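Local coordinates for hydrazine synthase subunit alpha (Candidatus Kuenenia stuttgartiensis, PDB 5C2V), which catalyses, within the hydrazine synthase complex, the condensation of hydroxylamine made in the gamma subunit with ammonia to yield hydrazine, at residues 729-733 against 734-738; 452-456 against 457-461. One frame throughout, in Å; residues are numbered along the deposited sequence.

Contact 1. Residues 729-733 against 734-738. With HEC (heme c), chain B.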
# COMPACT_ATOMS: atom_id res chain seq x y z
N ALA D 729 -9.74 18.08 8.30
CA ALA D 729 -9.78 17.02 9.30
C ALA D 729 -8.46 16.25 9.32
O ALA D 729 -8.31 15.28 10.06
CB ALA D 729 -10.94 16.08 9.04
N ASN D 730 -7.51 16.68 8.50
CA ASN D 730 -6.19 16.09 8.50
C ASN D 730 -5.16 17.08 9.02
O ASN D 730 -4.82 18.05 8.34
CB ASN D 730 -5.79 15.61 7.11
CG ASN D 730 -6.87 14.75 6.46
OD1 ASN D 730 -7.01 13.57 6.78
ND2 ASN D 730 -7.62 15.35 5.54
N ALA D 731 -4.66 16.84 10.23
CA ALA D 731 -3.68 17.72 10.84
C ALA D 731 -2.29 17.43 10.30
O ALA D 731 -1.86 16.28 10.27
CB ALA D 731 -3.71 17.58 12.36
N PRO D 732 -1.59 18.48 9.85
CA PRO D 732 -0.24 18.32 9.30
C PRO D 732 0.75 17.76 10.33
O PRO D 732 1.63 16.99 9.96
CB PRO D 732 0.15 19.75 8.88
CG PRO D 732 -0.77 20.64 9.65
CD PRO D 732 -2.05 19.88 9.80
N ARG D 733 0.60 18.14 11.59
CA ARG D 733 1.44 17.59 12.65
C ARG D 733 0.78 17.71 14.02
O ARG D 733 -0.32 18.26 14.15
CB ARG D 733 2.81 18.28 12.65
CG ARG D 733 2.78 19.71 13.13
CD ARG D 733 4.13 20.38 12.96
NE ARG D 733 4.18 21.67 13.64
CZ ARG D 733 5.02 22.66 13.34
NH1 ARG D 733 5.89 22.50 12.35
NH2 ARG D 733 4.98 23.79 14.02
N GLU D 734 1.46 17.21 15.05
CA GLU D 734 0.92 17.19 16.40
C GLU D 734 0.94 18.57 17.06
O GLU D 734 -0.05 19.01 17.64
CB GLU D 734 1.68 16.19 17.27
CG GLU D 734 1.55 14.75 16.81
CD GLU D 734 2.44 13.81 17.59
OE1 GLU D 734 3.45 14.27 18.15
OE2 GLU D 734 2.13 12.60 17.64
N LYS D 735 2.08 19.25 16.96
CA LYS D 735 2.20 20.60 17.49
C LYS D 735 2.10 21.60 16.35
O LYS D 735 3.04 21.76 15.57
CB LYS D 735 3.52 20.79 18.24
CG LYS D 735 3.75 19.82 19.39
CD LYS D 735 2.88 20.16 20.59
CE LYS D 735 3.27 19.32 21.80
NZ LYS D 735 3.11 17.87 21.54
N ILE D 736 0.98 22.31 16.27
CA ILE D 736 0.74 23.23 15.18
C ILE D 736 0.84 24.68 15.65
O ILE D 736 1.71 25.43 15.21
CB ILE D 736 -0.63 23.00 14.53
CG1 ILE D 736 -0.74 21.55 14.03
CG2 ILE D 736 -0.86 23.97 13.38
CD1 ILE D 736 -2.06 21.23 13.36
N PHE D 737 -0.06 25.06 16.55
CA PHE D 737 -0.08 26.41 17.08
C PHE D 737 0.63 26.49 18.43
O PHE D 737 0.18 25.90 19.41
CB PHE D 737 -1.52 26.91 17.21
CG PHE D 737 -2.34 26.74 15.97
CD1 PHE D 737 -2.14 27.57 14.88
CD2 PHE D 737 -3.29 25.74 15.88
CE1 PHE D 737 -2.89 27.42 13.72
CE2 PHE D 737 -4.04 25.58 14.72
CZ PHE D 737 -3.84 26.42 13.65
N PRO D 738 1.75 27.23 18.47
CA PRO D 738 2.54 27.42 19.70
C PRO D 738 1.73 28.10 20.79
O PRO D 738 0.99 29.05 20.52
CB PRO D 738 3.69 28.32 19.24
CG PRO D 738 3.78 28.11 17.77
CD PRO D 738 2.37 27.89 17.31
FE HEC B . 6.12 33.89 10.29
CHA HEC B . 6.24 31.26 12.49
CHB HEC B . 5.17 31.75 7.78
CHC HEC B . 5.87 36.55 8.09
CHD HEC B . 7.30 36.05 12.70
NA HEC B . 5.81 31.88 10.15
C1A HEC B . 5.84 30.99 11.20
C2A HEC B . 5.38 29.70 10.71
C3A HEC B . 5.09 29.84 9.42
C4A HEC B . 5.35 31.21 9.03
CMA HEC B . 4.55 28.72 8.49
CAA HEC B . 5.25 28.41 11.54
CBA HEC B . 6.57 27.64 11.51
CGA HEC B . 6.39 26.31 12.20
O1A HEC B . 7.16 25.36 11.89
O2A HEC B . 5.48 26.20 13.06
NB HEC B . 5.67 34.10 8.29
C1B HEC B . 5.20 33.10 7.47
C2B HEC B . 4.72 33.71 6.24
C3B HEC B . 4.93 35.03 6.33
C4B HEC B . 5.52 35.30 7.62
CMB HEC B . 4.12 32.95 5.04
CAB HEC B . 4.58 36.10 5.27
CBB HEC B . 3.05 36.30 5.19
NC HEC B . 6.51 35.92 10.38
C1C HEC B . 6.34 36.83 9.35
C2C HEC B . 6.63 38.15 9.87
C3C HEC B . 7.14 38.00 11.10
C4C HEC B . 7.00 36.60 11.47
CMC HEC B . 6.72 39.42 8.99
CAC HEC B . 7.67 39.12 12.03
CBC HEC B . 6.54 40.09 12.42
ND HEC B . 6.70 33.67 12.30
C1D HEC B . 7.12 34.74 13.09
C2D HEC B . 7.35 34.24 14.43
C3D HEC B . 7.02 32.75 14.40
C4D HEC B . 6.63 32.48 13.02
CMD HEC B . 7.82 35.06 15.65
CAD HEC B . 7.13 31.79 15.61
CBD HEC B . 6.03 30.73 15.71
CGD HEC B . 4.65 31.35 15.69
O1D HEC B . 3.68 30.62 15.35
O2D HEC B . 4.51 32.55 16.02

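Contact 2. Residues 452-456 against 457-461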
# COMPACT_ATOMS: atom_id res chain seq x y z
N LYS D 452 -12.45 16.76 4.28
CA LYS D 452 -13.49 16.95 5.28
C LYS D 452 -14.84 16.55 4.69
O LYS D 452 -14.98 16.41 3.48
CB LYS D 452 -13.55 18.41 5.75
CG LYS D 452 -13.80 19.41 4.63
CD LYS D 452 -13.82 20.84 5.16
CE LYS D 452 -14.02 21.84 4.03
NZ LYS D 452 -14.06 23.24 4.53
N ASN D 453 -15.83 16.36 5.56
CA ASN D 453 -17.18 16.05 5.11
C ASN D 453 -17.81 17.24 4.41
O ASN D 453 -17.74 18.37 4.91
CB ASN D 453 -18.05 15.60 6.28
CG ASN D 453 -17.60 14.28 6.88
OD1 ASN D 453 -17.13 13.39 6.17
ND2 ASN D 453 -17.74 14.14 8.19
N VAL D 454 -18.43 17.00 3.27
CA VAL D 454 -19.11 18.06 2.53
C VAL D 454 -20.52 17.64 2.14
O VAL D 454 -20.73 16.55 1.61
CB VAL D 454 -18.33 18.47 1.27
CG1 VAL D 454 -17.19 19.41 1.63
CG2 VAL D 454 -17.80 17.24 0.54
N SER D 455 -21.48 18.51 2.41
CA SER D 455 -22.86 18.29 2.01
C SER D 455 -23.25 19.31 0.95
O SER D 455 -22.42 20.12 0.54
CB SER D 455 -23.80 18.38 3.21
OG SER D 455 -23.55 17.34 4.14
N HIS D 456 -24.50 19.26 0.51
CA HIS D 456 -24.99 20.21 -0.48
C HIS D 456 -24.90 21.63 0.05
O HIS D 456 -25.40 21.92 1.14
CB HIS D 456 -26.42 19.87 -0.89
CG HIS D 456 -26.55 18.59 -1.66
ND1 HIS D 456 -27.77 18.03 -1.97
CD2 HIS D 456 -25.61 17.77 -2.17
CE1 HIS D 456 -27.57 16.91 -2.65
NE2 HIS D 456 -26.27 16.73 -2.79
N GLY D 457 -24.26 22.50 -0.71
CA GLY D 457 -24.08 23.89 -0.31
C GLY D 457 -22.69 24.15 0.23
O GLY D 457 -22.23 25.29 0.23
N ASP D 458 -22.02 23.10 0.68
CA ASP D 458 -20.66 23.24 1.19
C ASP D 458 -19.68 23.45 0.05
O ASP D 458 -18.65 24.12 0.21
CB ASP D 458 -20.25 22.01 2.01
CG ASP D 458 -21.02 21.89 3.30
OD1 ASP D 458 -21.37 22.93 3.89
OD2 ASP D 458 -21.28 20.74 3.74
N ILE D 459 -20.00 22.90 -1.12
CA ILE D 459 -19.16 23.09 -2.29
C ILE D 459 -19.68 24.28 -3.09
O ILE D 459 -20.74 24.21 -3.72
CB ILE D 459 -19.13 21.84 -3.18
CG1 ILE D 459 -18.58 20.64 -2.40
CG2 ILE D 459 -18.29 22.09 -4.43
CD1 ILE D 459 -17.18 20.85 -1.86
N LYS D 460 -18.93 25.38 -3.04
CA LYS D 460 -19.34 26.62 -3.70
C LYS D 460 -19.00 26.65 -5.18
O LYS D 460 -19.79 27.10 -6.00
CB LYS D 460 -18.69 27.81 -2.99
CG LYS D 460 -19.10 27.96 -1.54
CD LYS D 460 -20.61 27.93 -1.38
CE LYS D 460 -21.02 28.23 0.05
NZ LYS D 460 -22.48 28.03 0.27
N ALA D 461 -17.81 26.16 -5.52
CA ALA D 461 -17.33 26.23 -6.89
C ALA D 461 -16.39 25.08 -7.23
O ALA D 461 -16.15 24.19 -6.41
CB ALA D 461 -16.64 27.57 -7.14

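Contact 1. Residues 729-733 against 734-738
The apolar part of this loop is gathered around the end of Ile736, whose CD1 comes to 3.8 Å from Pro732 CD and 4.1 Å from Ala731 CB. The isoleucine crosses the proline at about a right angle, so a methyl tip, and not the length of the side chain, meets the ring. Ile736 CG1 also lies 4.1 Å from Arg733 CG, so the start of the arginine chain shares in this packing. The other branch is used differently: the Ile736 CG2 methyl sits over the centre of one face of the Phe737 ring, 3.7 Å above the plane.

The polar part belongs to Arg733. Its chi1 of 71° tucks CG in between the two backbone branches, and the chain then runs extended to NE, carrying the guanidinium to a heme c propionate. Two hydrogen bonds join them in a bidentate, end-on pairing: NH2 of Arg733 to heme O2A at 2.6 Å, and NH1 of Arg733 to heme O1A at 3.2 Å, the latter the straighter at 155°. Using two separate nitrogens for two oxygens should limit rotation of both groups. Pro738 touches the other propionate, its CG lying 3.5 Å from heme O1D.

Arg721 and Tyr707 also hydrogen-bond this heme. The loop thus forms part of the propionate side of the bis-histidine heme pocket in the C-terminal cytochrome c domain.

Contact 2. Residues 452-456 against 457-461
A chi1 of -68° turns CG of Asp458 away from the residue's own carbonyl and toward the N side, directing the carboxylate back to Ser455, three residues earlier. The backbone N of Ser455 gives a hydrogen bond to Asp458 OD2 at 2.6 Å; it is nearly straight (166°) and reaches the oxygen on its anti side, somewhat out of the carboxylate plane. A second bond answers it: Asp458 N donates to Ser455 O at 3.0 Å, the i to i+3 bond that closes a beta turn. The same two residues are therefore joined twice, once through backbone alone and once through a side chain, which should hold the carboxylate in place.

Apolar contact lies alongside. Ile459 brings CD1 to 3.8 Å from Val454 CG1, and that valine methyl is also 4.0 Å from Asp458 CB. Beyond the turn, Lys460 NZ doubles back to bond Gly457 O at 2.8 Å, in the carbonyl plane.

The backbone angles of His456 and Gly457 make the turn type II; its third position has a positive phi (101°) that glycine commonly takes, its lack of a CB avoiding the carbonyl oxygen of His456. This turn delivers the chain into strand 461-467 of the middle domain's antiparallel sheet.

How the contacts relate
Contact 2 comes first along the chain and contact 1 nearly 270 residues later, yet their nearest atoms are about 5 Å apart and their centres about 23 Å. A backbone hydrogen bond joins Ala729 to Ala451, next to Lys452. That bond thus brings the loop bearing contact 2, which leads into the middle domain's sheet, against the cytochrome c loop of contact 1. Contact 1 binds one heme directly: the side chain of Arg733 is about 10 Å from that of His662 and about 11 Å from that of His745, its axial ligands. Contact 2 only lies near the other, the side chain of Val454 about 8 Å from that of Cys559, covalently attached to the pentacoordinated heme.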